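Local coordinates for SusD superfamily protein (Bacteroides thetaiotaomicron, PDB 3MCX) that probably binds glycans at the outer membrane as a SusD-family lipoprotein, though its own ligand is unknown, and carries zinc ions in the crystal, at residues 225-239 with 353-365. Sequence-based numbering, arbitrary orientation.
Sequences ATDVIKNNGGRYQLY and IIRLSEVYLNAAE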
loop_
_atom_site.group_PDB
_atom_site.type_symbol
_atom_site.label_atom_id
_atom_site.label_comp_id
_atom_site.label_asym_id
_atom_site.label_seq_id
_atom_site.Cartn_x
_atom_site.Cartn_y
_atom_site.Cartn_z
ATOM N N ALA A 225 11.689 -9.724 -7.529
ATOM C CA ALA A 225 11.707 -10.055 -6.100
ATOM C C ALA A 225 12.992 -10.791 -5.759
ATOM O O ALA A 225 13.635 -10.482 -4.773
ATOM C CB ALA A 225 10.469 -10.888 -5.709
ATOM N N THR A 226 13.390 -11.767 -6.573
ATOM C CA THR A 226 14.610 -12.535 -6.256
ATOM C C THR A 226 15.888 -11.728 -6.419
ATOM O O THR A 226 16.886 -12.012 -5.755
ATOM C CB THR A 226 14.700 -13.893 -7.001
ATOM O OG1 THR A 226 14.623 -13.696 -8.412
ATOM C CG2 THR A 226 13.602 -14.859 -6.537
ATOM N N ASP A 227 15.884 -10.727 -7.291
ATOM C CA ASP A 227 17.011 -9.801 -7.338
ATOM C C ASP A 227 17.202 -9.187 -5.948
ATOM O O ASP A 227 18.313 -9.254 -5.404
ATOM C CB ASP A 227 16.762 -8.724 -8.389
ATOM C CG ASP A 227 17.951 -7.793 -8.623
ATOM O OD1 ASP A 227 19.081 -8.056 -8.186
ATOM O OD2 ASP A 227 17.722 -6.778 -9.299
ATOM N N VAL A 228 16.127 -8.680 -5.351
ATOM C CA VAL A 228 16.229 -8.094 -4.005
ATOM C C VAL A 228 16.691 -9.133 -2.972
ATOM O O VAL A 228 17.601 -8.887 -2.180
ATOM C CB VAL A 228 14.907 -7.455 -3.564
ATOM C CG1 VAL A 228 15.044 -6.895 -2.114
ATOM C CG2 VAL A 228 14.480 -6.361 -4.587
ATOM N N ILE A 229 16.049 -10.302 -2.979
ATOM C CA ILE A 229 16.311 -11.350 -1.994
ATOM C C ILE A 229 17.751 -11.829 -2.070
ATOM O O ILE A 229 18.431 -11.923 -1.039
ATOM C CB ILE A 229 15.361 -12.522 -2.211
ATOM C CG1 ILE A 229 13.930 -12.129 -1.871
ATOM C CG2 ILE A 229 15.794 -13.778 -1.357
ATOM C CD1 ILE A 229 12.883 -13.116 -2.414
ATOM N N LYS A 230 18.223 -12.109 -3.285
ATOM C CA LYS A 230 19.534 -12.739 -3.489
ATOM C C LYS A 230 20.703 -11.762 -3.488
ATOM O O LYS A 230 21.813 -12.126 -3.097
ATOM C CB LYS A 230 19.566 -13.508 -4.820
ATOM C CG LYS A 230 18.702 -14.767 -4.859
ATOM C CD LYS A 230 18.438 -15.226 -6.299
ATOM C CE LYS A 230 17.635 -16.524 -6.373
ATOM N NZ LYS A 230 18.254 -17.655 -5.614
ATOM N N ASN A 231 20.466 -10.538 -3.966
ATOM C CA ASN A 231 21.574 -9.651 -4.296
ATOM C C ASN A 231 21.725 -8.384 -3.480
ATOM O O ASN A 231 22.654 -7.604 -3.729
ATOM C CB ASN A 231 21.460 -9.278 -5.778
ATOM C CG ASN A 231 21.485 -10.491 -6.696
ATOM O OD1 ASN A 231 22.227 -11.457 -6.459
ATOM N ND2 ASN A 231 20.664 -10.449 -7.755
ATOM N N ASN A 232 20.876 -8.175 -2.479
ATOM C CA ASN A 232 20.926 -6.899 -1.759
ATOM C C ASN A 232 22.222 -6.676 -0.963
ATOM O O ASN A 232 22.503 -5.544 -0.546
ATOM C CB ASN A 232 19.662 -6.696 -0.914
ATOM C CG ASN A 232 19.636 -7.544 0.326
ATOM O OD1 ASN A 232 20.349 -7.258 1.315
ATOM N ND2 ASN A 232 18.776 -8.578 0.318
ATOM N N GLY A 233 22.989 -7.741 -0.744
ATOM C CA GLY A 233 24.314 -7.618 -0.138
ATOM C C GLY A 233 24.314 -7.435 1.375
ATOM O O GLY A 233 25.191 -6.745 1.916
ATOM N N GLY A 234 23.356 -8.069 2.051
ATOM C CA GLY A 234 23.227 -7.982 3.499
ATOM C C GLY A 234 22.743 -6.628 3.983
ATOM O O GLY A 234 22.860 -6.332 5.159
ATOM N N ARG A 235 22.199 -5.800 3.095
ATOM C CA ARG A 235 21.727 -4.477 3.498
ATOM C C ARG A 235 20.384 -4.538 4.218
ATOM O O ARG A 235 20.013 -3.604 4.958
ATOM C CB ARG A 235 21.635 -3.550 2.277
ATOM C CG ARG A 235 22.967 -3.183 1.663
ATOM C CD ARG A 235 22.756 -2.300 0.467
ATOM N NE ARG A 235 23.987 -1.912 -0.198
ATOM C CZ ARG A 235 24.459 -2.439 -1.330
ATOM N NH1 ARG A 235 23.846 -3.461 -1.938
ATOM N NH2 ARG A 235 25.575 -1.950 -1.867
ATOM N N TYR A 236 19.647 -5.632 3.993
ATOM C CA TYR A 236 18.306 -5.838 4.564
ATOM C C TYR A 236 18.226 -7.259 5.097
ATOM O O TYR A 236 18.889 -8.162 4.566
ATOM C CB TYR A 236 17.189 -5.621 3.514
ATOM C CG TYR A 236 17.321 -4.276 2.830
ATOM C CD1 TYR A 236 16.890 -3.128 3.460
ATOM C CD2 TYR A 236 17.961 -4.146 1.595
ATOM C CE1 TYR A 236 17.059 -1.881 2.885
ATOM C CE2 TYR A 236 18.113 -2.897 1.002
ATOM C CZ TYR A 236 17.672 -1.772 1.639
ATOM O OH TYR A 236 17.860 -0.523 1.077
ATOM N N GLN A 237 17.443 -7.453 6.159
ATOM C CA GLN A 237 17.328 -8.740 6.870
ATOM C C GLN A 237 15.894 -8.935 7.325
ATOM O O GLN A 237 15.300 -7.998 7.867
ATOM C CB GLN A 237 18.189 -8.745 8.159
ATOM C CG GLN A 237 19.660 -8.976 8.013
ATOM C CD GLN A 237 20.342 -9.131 9.364
ATOM O OE1 GLN A 237 19.679 -9.242 10.415
ATOM N NE2 GLN A 237 21.667 -9.139 9.354
ATOM N N LEU A 238 15.346 -10.142 7.166
ATOM C CA LEU A 238 14.040 -10.473 7.733
ATOM C C LEU A 238 14.105 -10.395 9.274
ATOM O O LEU A 238 15.129 -10.752 9.892
ATOM C CB LEU A 238 13.600 -11.889 7.294
ATOM C CG LEU A 238 13.228 -12.039 5.827
ATOM C CD1 LEU A 238 12.976 -13.505 5.548
ATOM C CD2 LEU A 238 11.999 -11.190 5.442
ATOM N N TYR A 239 13.024 -9.918 9.879
ATOM C CA TYR A 239 12.930 -9.890 11.348
ATOM C C TYR A 239 12.878 -11.292 11.909
ATOM O O TYR A 239 12.168 -12.157 11.391
ATOM C CB TYR A 239 11.700 -9.108 11.832
ATOM C CG TYR A 239 11.693 -7.676 11.299
ATOM C CD1 TYR A 239 12.839 -6.885 11.362
ATOM C CD2 TYR A 239 10.563 -7.143 10.745
ATOM C CE1 TYR A 239 12.840 -5.602 10.869
ATOM C CE2 TYR A 239 10.547 -5.853 10.211
ATOM C CZ TYR A 239 11.713 -5.090 10.302
ATOM O OH TYR A 239 11.788 -3.825 9.762
ATOM N N ILE A 353 6.641 1.975 3.069
ATOM C CA ILE A 353 5.959 1.763 1.806
ATOM C C ILE A 353 6.097 0.326 1.317
ATOM O O ILE A 353 5.134 -0.248 0.826
ATOM C CB ILE A 353 6.480 2.765 0.742
ATOM C CG1 ILE A 353 6.364 4.209 1.216
ATOM C CG2 ILE A 353 5.764 2.544 -0.637
ATOM C CD1 ILE A 353 4.953 4.678 1.547
ATOM N N ILE A 354 7.286 -0.264 1.456
ATOM C CA ILE A 354 7.477 -1.674 1.124
ATOM C C ILE A 354 8.633 -2.228 1.952
ATOM O O ILE A 354 9.620 -1.545 2.206
ATOM C CB ILE A 354 7.669 -1.887 -0.411
ATOM C CG1 ILE A 354 7.700 -3.368 -0.778
ATOM C CG2 ILE A 354 8.910 -1.162 -0.906
ATOM C CD1 ILE A 354 7.344 -3.641 -2.252
ATOM N N ARG A 355 8.478 -3.464 2.407
ATOM C CA ARG A 355 9.502 -4.123 3.199
ATOM C C ARG A 355 9.761 -5.563 2.735
ATOM O O ARG A 355 9.020 -6.150 1.943
ATOM C CB ARG A 355 9.171 -4.066 4.684
ATOM C CG ARG A 355 7.976 -4.838 5.100
ATOM C CD ARG A 355 7.739 -4.669 6.602
ATOM N NE ARG A 355 6.481 -5.287 7.040
ATOM C CZ ARG A 355 6.300 -6.537 7.491
ATOM N NH1 ARG A 355 7.316 -7.354 7.751
ATOM N NH2 ARG A 355 5.079 -6.950 7.766
ATOM N N LEU A 356 10.858 -6.105 3.236
ATOM C CA LEU A 356 11.389 -7.343 2.716
ATOM C C LEU A 356 10.393 -8.509 2.826
ATOM O O LEU A 356 10.386 -9.363 1.948
ATOM C CB LEU A 356 12.704 -7.658 3.420
ATOM C CG LEU A 356 13.620 -8.707 2.807
ATOM C CD1 LEU A 356 14.001 -8.344 1.351
ATOM C CD2 LEU A 356 14.856 -8.965 3.674
ATOM N N SER A 357 9.607 -8.606 3.904
ATOM C CA SER A 357 8.665 -9.740 4.007
ATOM C C SER A 357 7.726 -9.789 2.789
ATOM O O SER A 357 7.406 -10.892 2.295
ATOM C CB SER A 357 7.808 -9.698 5.279
ATOM O OG SER A 357 8.538 -10.070 6.433
ATOM N N GLU A 358 7.288 -8.621 2.300
ATOM C CA GLU A 358 6.384 -8.611 1.144
ATOM C C GLU A 358 7.105 -9.172 -0.068
ATOM O O GLU A 358 6.504 -9.874 -0.881
ATOM C CB GLU A 358 5.840 -7.215 0.825
ATOM C CG GLU A 358 4.961 -7.220 -0.404
ATOM C CD GLU A 358 4.486 -5.855 -0.842
ATOM O OE1 GLU A 358 4.503 -4.936 -0.015
ATOM O OE2 GLU A 358 4.121 -5.695 -2.023
ATOM N N VAL A 359 8.378 -8.837 -0.190
ATOM C CA VAL A 359 9.177 -9.264 -1.341
ATOM C C VAL A 359 9.301 -10.796 -1.350
ATOM O O VAL A 359 9.144 -11.427 -2.388
ATOM C CB VAL A 359 10.571 -8.578 -1.368
ATOM C CG1 VAL A 359 11.407 -9.126 -2.506
ATOM C CG2 VAL A 359 10.431 -7.055 -1.484
ATOM N N TYR A 360 9.582 -11.399 -0.196
ATOM C CA TYR A 360 9.626 -12.861 -0.093
ATOM C C TYR A 360 8.265 -13.480 -0.451
ATOM O O TYR A 360 8.221 -14.493 -1.145
ATOM C CB TYR A 360 10.065 -13.301 1.318
ATOM C CG TYR A 360 11.556 -13.335 1.569
ATOM C CD1 TYR A 360 12.317 -12.170 1.665
ATOM C CD2 TYR A 360 12.207 -14.550 1.694
ATOM C CE1 TYR A 360 13.680 -12.235 1.887
ATOM C CE2 TYR A 360 13.566 -14.631 1.929
ATOM C CZ TYR A 360 14.309 -13.467 2.001
ATOM O OH TYR A 360 15.688 -13.595 2.214
ATOM N N LEU A 361 7.186 -12.889 0.034
ATOM C CA LEU A 361 5.830 -13.386 -0.238
ATOM C C LEU A 361 5.458 -13.241 -1.723
ATOM O O LEU A 361 4.862 -14.143 -2.305
ATOM C CB LEU A 361 4.810 -12.732 0.715
ATOM C CG LEU A 361 4.959 -13.191 2.172
ATOM C CD1 LEU A 361 4.316 -12.162 3.110
ATOM C CD2 LEU A 361 4.445 -14.666 2.369
ATOM N N ASN A 362 5.870 -12.135 -2.322
ATOM C CA ASN A 362 5.695 -11.908 -3.771
ATOM C C ASN A 362 6.420 -12.966 -4.558
ATOM O O ASN A 362 5.882 -13.511 -5.516
ATOM C CB ASN A 362 6.223 -10.522 -4.187
ATOM C CG ASN A 362 5.340 -9.375 -3.728
ATOM O OD1 ASN A 362 4.247 -9.574 -3.205
ATOM N ND2 ASN A 362 5.837 -8.120 -3.923
ATOM N N ALA A 363 7.660 -13.275 -4.172
ATOM C CA ALA A 363 8.384 -14.368 -4.832
ATOM C C ALA A 363 7.674 -15.719 -4.672
ATOM O O ALA A 363 7.597 -16.500 -5.619
ATOM C CB ALA A 363 9.857 -14.449 -4.314
ATOM N N ALA A 364 7.214 -16.020 -3.462
ATOM C CA ALA A 364 6.556 -17.289 -3.230
ATOM C C ALA A 364 5.310 -17.438 -4.112
ATOM O O ALA A 364 5.140 -18.483 -4.747
ATOM C CB ALA A 364 6.193 -17.451 -1.767
ATOM N N GLU A 365 4.501 -16.391 -4.160
ATOM C CA GLU A 365 3.252 -16.396 -4.935
ATOM C C GLU A 365 3.573 -16.451 -6.450
ATOM O O GLU A 365 2.997 -17.253 -7.172
ATOM C CB GLU A 365 2.385 -15.194 -4.601
ATOM C CG GLU A 365 1.021 -15.183 -5.275
ATOM C CD GLU A 365 0.174 -13.996 -4.895
ATOM O OE1 GLU A 365 0.489 -13.274 -3.908
ATOM O OE2 GLU A 365 -0.826 -13.759 -5.629
HETATM O O HOH W 1 17.137 -11.429 1.442
#
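The ring of Y360 lies between I229 and L238, two aliphatic side chains that reach it from opposite faces, and so illustrates how one aromatic can join a helix and the loop that follows it to a second helix. CD1 of L238 stands almost over the middle of the ring, 3.8 Å from the Y360 centroid and 10° off the normal; on the other face CG1 of I229 makes a second CH-pi contact, displaced toward the rim. A single water supplies the polar link, donating to the backbone O of I229 at 2.8 Å and hydrogen-bonding to Y360 OH at 2.7 Å.

Between the two helices the packing is aliphatic and close. V359 turns CG1 anti to its backbone N (chi1 175°), which sets this methyl against the helical turn of A225, 3.8 Å from A225 CB. Farther along, the helices meet through A363, its CB 3.9 Å from A225 CB, with I229 CD1 also against it. Helices 218-231 and 356-370 belong to the helical scaffold of the SusD family, whose core is built of TPR-like helices; their segments here cross at -125° with axes 9.1 Å apart.

At the start of its helix L356 splits its methyls: CD2 lies against the backbone of the loop after helix 218-231, 3.7 Å from L238 N, and CD1 meets V228 CG1. That loop is shaped by N232, whose ND2 donates to V228 O (2.8 Å) and whose OD1 accepts from Y236 N. Near the N-cap residue R355, E255 takes both a salt bridge from R355 and a hydrogen bond with S357 OG.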